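Local coordinates for mandelate racemase/muconate lactonizing enzyme-like protein (Rubrobacter xylanophilus DSM 9941, PDB 3CYJ) that is of unknown function but belongs to the mandelate racemase/muconate lactonizing enzyme family, with an enolase-like barrel domain that binds a sodium ion, at residues W252-L257 against L280-G285; Y51-V56 against H320-V325. All blocks are in the same frame, centred on the assembly; numbering follows the deposited sequence. Where two conformers were deposited one is given.

Interaction 1 of 2, residues W252-L257 against L280-G285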
ATOM      1  N   TRP A 252       0.738  16.161  19.944  1.00 55.38           N
ATOM      2  CA  TRP A 252       1.459  16.120  21.212  0.50 55.21           C
ATOM      3  C   TRP A 252       2.364  14.837  21.296  1.00 55.81           C
ATOM      4  O   TRP A 252       2.984  14.541  22.314  1.00 56.35           O
ATOM      5  CB  TRP A 252       0.475  16.344  22.411  0.50 54.51           C
ATOM      6  CG  TRP A 252      -0.886  17.164  22.080  0.50 51.72           C
ATOM      7  CD1 TRP A 252      -1.982  16.684  21.389  0.50 49.49           C
ATOM      8  CD2 TRP A 252      -1.239  18.531  22.450  0.50 47.20           C
ATOM      9  NE1 TRP A 252      -2.965  17.660  21.305  0.50 46.24           N
ATOM     10  CE2 TRP A 252      -2.535  18.789  21.943  0.50 45.24           C
ATOM     11  CE3 TRP A 252      -0.581  19.555  23.134  0.50 46.98           C
ATOM     12  CZ2 TRP A 252      -3.186  20.018  22.118  0.50 45.61           C
ATOM     13  CZ3 TRP A 252      -1.236  20.785  23.297  0.50 45.14           C
ATOM     14  CH2 TRP A 252      -2.514  21.005  22.777  0.50 44.18           C
ATOM     15  N   THR A 253       2.461  14.084  20.212  1.00 56.05           N
ATOM     16  CA  THR A 253       3.498  13.055  20.170  1.00 56.10           C
ATOM     17  C   THR A 253       4.358  13.309  18.911  1.00 55.91           C
ATOM     18  O   THR A 253       3.922  13.980  17.971  1.00 55.65           O
ATOM     19  CB  THR A 253       2.968  11.577  20.157  1.00 56.49           C
ATOM     20  OG1 THR A 253       2.423  11.262  18.877  1.00 57.96           O
ATOM     21  CG2 THR A 253       1.931  11.239  21.272  1.00 57.07           C
ATOM     22  N   LEU A 254       5.570  12.764  18.894  1.00 55.00           N
ATOM     23  CA  LEU A 254       6.403  12.868  17.718  1.00 53.88           C
ATOM     24  C   LEU A 254       5.925  11.918  16.644  1.00 52.62           C
ATOM     25  O   LEU A 254       6.063  12.218  15.471  1.00 52.56           O
ATOM     26  CB  LEU A 254       7.848  12.586  18.072  1.00 54.10           C
ATOM     27  CG  LEU A 254       8.573  13.847  18.502  1.00 54.68           C
ATOM     28  CD1 LEU A 254       9.862  13.448  19.203  1.00 56.84           C
ATOM     29  CD2 LEU A 254       8.866  14.712  17.249  1.00 56.41           C
ATOM     30  N   PRO A 255       5.343  10.767  17.040  1.00 52.32           N
ATOM     31  CA  PRO A 255       4.738   9.930  16.001  1.00 51.71           C
ATOM     32  C   PRO A 255       3.526  10.618  15.355  1.00 51.29           C
ATOM     33  O   PRO A 255       3.229  10.358  14.158  1.00 51.25           O
ATOM     34  CB  PRO A 255       4.324   8.645  16.735  1.00 51.56           C
ATOM     35  CG  PRO A 255       5.000   8.673  18.023  1.00 52.68           C
ATOM     36  CD  PRO A 255       5.387  10.097  18.353  1.00 52.16           C
ATOM     37  N   GLN A 256       2.840  11.481  16.118  1.00 50.09           N
ATOM     38  CA  GLN A 256       1.780  12.330  15.538  1.00 50.28           C
ATOM     39  C   GLN A 256       2.317  13.337  14.505  1.00 48.77           C
ATOM     40  O   GLN A 256       1.807  13.419  13.394  1.00 47.98           O
ATOM     41  CB  GLN A 256       0.986  13.062  16.618  1.00 50.83           C
ATOM     42  CG  GLN A 256      -0.057  12.193  17.223  1.00 53.57           C
ATOM     43  CD  GLN A 256      -0.595  12.777  18.498  1.00 54.77           C
ATOM     44  OE1 GLN A 256      -0.324  13.948  18.823  1.00 57.10           O
ATOM     45  NE2 GLN A 256      -1.372  11.969  19.237  1.00 53.17           N
ATOM     46  N   LEU A 257       3.367  14.066  14.875  1.00 48.35           N
ATOM     47  CA  LEU A 257       4.092  14.940  13.934  1.00 48.07           C
ATOM     48  C   LEU A 257       4.613  14.154  12.736  1.00 47.66           C
ATOM     49  O   LEU A 257       4.488  14.595  11.584  1.00 46.56           O
ATOM     50  CB  LEU A 257       5.225  15.674  14.628  1.00 47.59           C
ATOM     51  CG  LEU A 257       4.752  16.848  15.478  1.00 50.55           C
ATOM     52  CD1 LEU A 257       5.945  17.622  15.991  1.00 53.42           C
ATOM     53  CD2 LEU A 257       3.761  17.796  14.752  1.00 50.53           C
ATOM     54  N   LEU A 280      10.642  21.164  20.784  1.00 42.49           N
ATOM     55  CA  LEU A 280      10.912  21.786  19.505  1.00 44.02           C
ATOM     56  C   LEU A 280      12.175  21.286  18.821  1.00 45.04           C
ATOM     57  O   LEU A 280      12.232  21.250  17.608  1.00 46.65           O
ATOM     58  CB  LEU A 280      10.909  23.313  19.615  1.00 44.12           C
ATOM     59  CG  LEU A 280      10.769  24.048  18.271  1.00 44.82           C
ATOM     60  CD1 LEU A 280       9.440  23.806  17.633  1.00 47.39           C
ATOM     61  CD2 LEU A 280      10.939  25.567  18.410  1.00 45.70           C
ATOM     62  N   LEU A 281      13.176  20.888  19.596  1.00 46.27           N
ATOM     63  CA  LEU A 281      14.490  20.467  19.099  1.00 47.20           C
ATOM     64  C   LEU A 281      14.399  19.196  18.271  1.00 47.96           C
ATOM     65  O   LEU A 281      15.289  18.864  17.468  1.00 48.87           O
ATOM     66  CB  LEU A 281      15.455  20.247  20.285  1.00 46.43           C
ATOM     67  CG  LEU A 281      16.016  21.554  20.855  1.00 46.15           C
ATOM     68  CD1 LEU A 281      16.697  21.379  22.219  1.00 46.02           C
ATOM     69  CD2 LEU A 281      16.969  22.183  19.837  1.00 47.68           C
ATOM     70  N   ARG A 282      13.310  18.473  18.465  1.00 48.85           N
ATOM     71  CA  ARG A 282      13.113  17.223  17.762  1.00 49.17           C
ATOM     72  C   ARG A 282      12.477  17.432  16.400  1.00 49.00           C
ATOM     73  O   ARG A 282      12.434  16.522  15.588  1.00 49.12           O
ATOM     74  CB  ARG A 282      12.225  16.335  18.587  1.00 49.88           C
ATOM     75  CG  ARG A 282      13.047  15.584  19.560  1.00 53.99           C
ATOM     76  CD  ARG A 282      13.140  16.258  20.954  1.00 58.70           C
ATOM     77  NE  ARG A 282      13.672  15.266  21.877  1.00 62.79           N
ATOM     78  CZ  ARG A 282      12.945  14.273  22.375  1.00 64.43           C
ATOM     79  NH1 ARG A 282      13.516  13.392  23.159  1.00 67.09           N
ATOM     80  NH2 ARG A 282      11.646  14.154  22.080  1.00 65.72           N
ATOM     81  N   VAL A 283      12.040  18.650  16.133  1.00 48.22           N
ATOM     82  CA  VAL A 283      11.199  18.918  14.999  1.00 48.54           C
ATOM     83  C   VAL A 283      11.967  18.935  13.697  1.00 47.59           C
ATOM     84  O   VAL A 283      11.468  18.436  12.677  1.00 47.13           O
ATOM     85  CB  VAL A 283      10.397  20.227  15.229  1.00 49.10           C
ATOM     86  CG1 VAL A 283      10.299  21.027  13.959  1.00 50.03           C
ATOM     87  CG2 VAL A 283       9.048  19.895  15.827  1.00 49.32           C
ATOM     88  N   ASP A 284      13.189  19.461  13.741  1.00 47.28           N
ATOM     89  CA  ASP A 284      14.121  19.361  12.592  1.00 46.68           C
ATOM     90  C   ASP A 284      14.280  17.945  12.047  1.00 46.11           C
ATOM     91  O   ASP A 284      14.208  17.714  10.839  1.00 46.36           O
ATOM     92  CB  ASP A 284      15.506  19.822  13.016  1.00 47.55           C
ATOM     93  CG  ASP A 284      15.896  21.140  12.407  1.00 46.78           C
ATOM     94  OD1 ASP A 284      15.223  21.558  11.455  1.00 42.28           O
ATOM     95  OD2 ASP A 284      16.911  21.725  12.873  1.00 48.42           O
ATOM     96  N   GLY A 285      14.493  16.995  12.951  1.00 45.20           N
ATOM     97  CA  GLY A 285      14.630  15.610  12.582  1.00 44.33           C
ATOM     98  C   GLY A 285      13.405  15.110  11.871  1.00 44.68           C
ATOM     99  O   GLY A 285      13.516  14.324  10.933  1.00 44.88           O
TER
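The flat guanidinium of Arg282 meets Leu254 at a slant: the CD1 methyl of Leu254 lies 3.5 Å from Arg282 NH2, neither squarely over the plane nor at its rim. This contact joins the starts of two outer helices of the enolase-type beta/alpha barrel, 254-261 and 283-290, with strand 266-269 and the short helix 276-280 between them in sequence. The two side chains cross at about a right angle, and Leu254 also presses on the aliphatic root of the arginine, where its CD1 comes to 3.8 Å from Arg282 CB. A bend at the second torsion (chi2 94°) swings the outer part of the arginine back past the same methyl. The charge is met across a subunit interface: Arg282 NH1 forms a salt bridge with Glu311 OE1 of the second subunit, whose Phe128 packs on the arginine too.

Deeper in, Leu257 CD1 touches Val283 CG2 at 3.8 Å, a purely apolar contact, and Val283 also rests on Phe294 of strand 294-296. Both leucines project from the first turn of helix 254-261, which opens with a capping box. Gln256 N donates to Thr253 OG1 over 2.8 Å, and the amide of Gln256 reaches back to grip two backbone N-H groups. Trp252 N approaches Gln256 OE1 nearly end-on to the carbonyl, at 2.7 Å and almost straight. Thr253 N reaches the same oxygen from above the carbonyl plane, with a more bent N-H...O angle of 142°.

Interaction 2 of 2, residues Y51-V56 against H320-V325; sequences YTYGDV and HDHARV
Stacking carries most of this contact: the rings of Tyr53 and His322 lie face to face, centroids 3.8 Å apart and planes only 11° from parallel. The two side chains come from opposite directions and slide past one another, which spreads the imidazole over the phenol. His322 CE1 sits 3.4 Å from Tyr53 CD2, while at the far end of the imidazole His322 CG lies 3.6 Å from Tyr53 CE2.

Apolar packing is added by Val325, one helical turn beyond His322. Its CG1, anti to the backbone N (chi1 160°), comes up to the edge of the phenol in the ring plane, 3.9 Å from Tyr53 CE1. Tyr53 is thus held on one face by a ring and at its rim by a methyl.

Hydrogen bonds to residues outside the pair restrain both rings. Tyr53 OH bonds to Glu326 OE2, and His322 ND1 to the backbone N of Ala299, which should limit rotation of the imidazole; Phe319 meets that imidazole edge to face.

The contact joins the two domains of the enolase-like fold, setting the end of strand 46-53, outermost within this chain in the antiparallel sheet, against helix 320-329 of the barrel domain. Met36 of strand 33-43 packs on Tyr53 and Val325, Val18 of strand 8-26 reaches Val325, and Pro300 of helix 300-306 lies against His322.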
ATOM      1  N   TYR A  51       6.266  30.612  29.475  1.00 41.92           N
ATOM      2  CA  TYR A  51       4.824  30.768  29.565  1.00 41.76           C
ATOM      3  C   TYR A  51       4.091  29.910  28.534  1.00 41.69           C
ATOM      4  O   TYR A  51       4.712  29.348  27.631  1.00 41.31           O
ATOM      5  CB  TYR A  51       4.433  32.240  29.384  1.00 40.94           C
ATOM      6  CG  TYR A  51       4.923  32.837  28.060  1.00 42.90           C
ATOM      7  CD1 TYR A  51       4.111  32.801  26.956  1.00 39.91           C
ATOM      8  CD2 TYR A  51       6.211  33.442  27.935  1.00 42.53           C
ATOM      9  CE1 TYR A  51       4.508  33.319  25.756  1.00 44.60           C
ATOM     10  CE2 TYR A  51       6.645  33.970  26.692  1.00 45.35           C
ATOM     11  CZ  TYR A  51       5.760  33.903  25.604  1.00 47.08           C
ATOM     12  OH  TYR A  51       6.053  34.407  24.350  1.00 47.58           O
ATOM     13  N   THR A  52       2.767  29.815  28.670  1.00 41.35           N
ATOM     14  CA  THR A  52       1.967  29.203  27.620  1.00 41.50           C
ATOM     15  C   THR A  52       0.692  30.009  27.564  1.00 42.47           C
ATOM     16  O   THR A  52       0.467  30.849  28.442  1.00 44.30           O
ATOM     17  CB  THR A  52       1.710  27.662  27.904  1.00 41.46           C
ATOM     18  OG1 THR A  52       1.167  27.027  26.737  1.00 40.77           O
ATOM     19  CG2 THR A  52       0.804  27.440  29.156  1.00 36.59           C
ATOM     20  N   TYR A  53      -0.111  29.834  26.523  1.00 42.17           N
ATOM     21  CA  TYR A  53      -1.430  30.472  26.435  1.00 42.66           C
ATOM     22  C   TYR A  53      -2.472  29.344  26.483  1.00 42.66           C
ATOM     23  O   TYR A  53      -2.357  28.357  25.749  1.00 42.75           O
ATOM     24  CB  TYR A  53      -1.579  31.250  25.134  1.00 41.75           C
ATOM     25  CG  TYR A  53      -0.614  32.403  25.036  1.00 45.41           C
ATOM     26  CD1 TYR A  53      -0.875  33.607  25.708  1.00 46.90           C
ATOM     27  CD2 TYR A  53       0.558  32.303  24.300  1.00 46.72           C
ATOM     28  CE1 TYR A  53      -0.007  34.667  25.651  1.00 46.10           C
ATOM     29  CE2 TYR A  53       1.450  33.377  24.219  1.00 47.61           C
ATOM     30  CZ  TYR A  53       1.143  34.564  24.902  1.00 48.38           C
ATOM     31  OH  TYR A  53       1.961  35.664  24.847  1.00 47.01           O
ATOM     32  N   GLY A  54      -3.471  29.465  27.346  1.00 42.86           N
ATOM     33  CA  GLY A  54      -4.419  28.371  27.483  1.00 43.48           C
ATOM     34  C   GLY A  54      -5.326  28.631  28.659  1.00 43.30           C
ATOM     35  O   GLY A  54      -5.509  29.780  29.031  1.00 43.33           O
ATOM     36  N   ASP A  55      -5.890  27.566  29.244  1.00 42.88           N
ATOM     37  CA  ASP A  55      -6.820  27.736  30.345  1.00 41.91           C
ATOM     38  C   ASP A  55      -6.037  27.965  31.649  1.00 41.97           C
ATOM     39  O   ASP A  55      -4.919  27.407  31.810  1.00 41.37           O
ATOM     40  CB  ASP A  55      -7.771  26.538  30.469  1.00 41.40           C
ATOM     41  CG  ASP A  55      -8.887  26.794  31.508  1.00 43.01           C
ATOM     42  OD1 ASP A  55      -9.642  27.779  31.323  1.00 41.41           O
ATOM     43  OD2 ASP A  55      -8.962  26.062  32.514  1.00 39.74           O
ATOM     44  N   VAL A  56      -6.618  28.753  32.578  1.00 41.10           N
ATOM     45  CA  VAL A  56      -6.009  28.945  33.892  1.00 40.68           C
ATOM     46  C   VAL A  56      -5.730  27.596  34.532  1.00 40.42           C
ATOM     47  O   VAL A  56      -4.817  27.483  35.355  1.00 40.29           O
ATOM     48  CB  VAL A  56      -6.885  29.791  34.928  1.00 41.27           C
ATOM     49  CG1 VAL A  56      -6.916  31.225  34.558  1.00 42.30           C
ATOM     50  CG2 VAL A  56      -8.333  29.257  35.070  1.00 39.88           C
ATOM     51  N   HIS A 320      -0.971  38.358  16.261  1.00 41.48           N
ATOM     52  CA  HIS A 320      -1.478  39.601  16.863  1.00 42.59           C
ATOM     53  C   HIS A 320      -1.753  39.476  18.350  1.00 42.08           C
ATOM     54  O   HIS A 320      -1.098  40.128  19.154  1.00 43.03           O
ATOM     55  CB  HIS A 320      -2.742  40.098  16.135  1.00 43.47           C
ATOM     56  CG  HIS A 320      -3.430  41.237  16.832  1.00 46.91           C
ATOM     57  ND1 HIS A 320      -2.877  42.504  16.934  1.00 49.60           N
ATOM     58  CD2 HIS A 320      -4.626  41.298  17.471  1.00 46.43           C
ATOM     59  CE1 HIS A 320      -3.693  43.282  17.627  1.00 47.05           C
ATOM     60  NE2 HIS A 320      -4.769  42.579  17.945  1.00 45.66           N
ATOM     61  N   ASP A 321      -2.699  38.626  18.754  1.00 41.56           N
ATOM     62  CA  ASP A 321      -3.037  38.509  20.190  1.00 39.96           C
ATOM     63  C   ASP A 321      -1.804  38.449  21.066  1.00 40.55           C
ATOM     64  O   ASP A 321      -1.742  39.077  22.132  1.00 39.50           O
ATOM     65  CB  ASP A 321      -3.879  37.288  20.489  1.00 38.88           C
ATOM     66  CG  ASP A 321      -5.232  37.301  19.788  1.00 39.75           C
ATOM     67  OD1 ASP A 321      -5.469  38.140  18.911  1.00 42.69           O
ATOM     68  OD2 ASP A 321      -6.095  36.449  20.095  1.00 41.95           O
ATOM     69  N   HIS A 322      -0.816  37.675  20.611  1.00 40.99           N
ATOM     70  CA  HIS A 322       0.296  37.300  21.446  1.00 40.37           C
ATOM     71  C   HIS A 322       1.355  38.336  21.473  1.00 40.84           C
ATOM     72  O   HIS A 322       1.877  38.638  22.558  1.00 41.66           O
ATOM     73  CB  HIS A 322       0.879  35.959  21.010  1.00 39.97           C
ATOM     74  CG  HIS A 322      -0.053  34.827  21.245  1.00 41.54           C
ATOM     75  ND1 HIS A 322       0.219  33.536  20.846  1.00 42.32           N
ATOM     76  CD2 HIS A 322      -1.279  34.800  21.833  1.00 40.52           C
ATOM     77  CE1 HIS A 322      -0.791  32.756  21.190  1.00 42.26           C
ATOM     78  NE2 HIS A 322      -1.714  33.500  21.788  1.00 42.13           N
ATOM     79  N   ALA A 323       1.734  38.830  20.300  1.00 40.80           N
ATOM     80  CA  ALA A 323       2.614  39.986  20.209  1.00 42.44           C
ATOM     81  C   ALA A 323       2.127  41.099  21.174  1.00 43.11           C
ATOM     82  O   ALA A 323       2.871  41.582  22.031  1.00 43.84           O
ATOM     83  CB  ALA A 323       2.662  40.501  18.780  1.00 41.05           C
ATOM     84  N   ARG A 324       0.860  41.447  21.065  1.00 44.17           N
ATOM     85  CA  ARG A 324       0.270  42.499  21.905  1.00 45.26           C
ATOM     86  C   ARG A 324       0.336  42.177  23.404  1.00 44.60           C
ATOM     87  O   ARG A 324       0.788  42.983  24.189  1.00 45.41           O
ATOM     88  CB  ARG A 324      -1.171  42.752  21.461  1.00 45.62           C
ATOM     89  CG  ARG A 324      -1.989  43.703  22.337  1.00 48.38           C
ATOM     90  CD  ARG A 324      -3.404  43.871  21.704  1.00 50.70           C
ATOM     91  NE  ARG A 324      -4.214  44.799  22.476  1.00 50.17           N
ATOM     92  CZ  ARG A 324      -4.992  44.450  23.492  1.00 51.77           C
ATOM     93  NH1 ARG A 324      -5.115  43.172  23.841  1.00 48.05           N
ATOM     94  NH2 ARG A 324      -5.650  45.392  24.160  1.00 49.67           N
ATOM     95  N   VAL A 325      -0.095  40.989  23.811  1.00 44.11           N
ATOM     96  CA  VAL A 325       0.013  40.569  25.222  1.00 42.59           C
ATOM     97  C   VAL A 325       1.471  40.538  25.713  1.00 43.11           C
ATOM     98  O   VAL A 325       1.745  40.827  26.867  1.00 42.22           O
ATOM     99  CB  VAL A 325      -0.668  39.177  25.421  1.00 42.77           C
ATOM    100  CG1 VAL A 325      -0.198  38.437  26.715  1.00 40.96           C
ATOM    101  CG2 VAL A 325      -2.183  39.310  25.376  1.00 43.17           C
TER

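Interaction 1 lies wholly within the barrel domain, between segments 23 residues apart, while interaction 2 ties that domain to the N-terminal one across more than 260 residues. Along the chain, 51-56 comes first, then both halves of interaction 1, then 320-325. Their centres are 22 Å apart and their nearest atoms about 8 Å, so they do not touch. What connects them is the barrel sheet: strand 294-296 follows helix 283-290 and pairs in parallel with strand 313-319, which runs straight into helix 320-329. One contact thus packs barrel helices together beside a subunit interface, the other docks the sheet domain on the barrel; both also touch the third subunit.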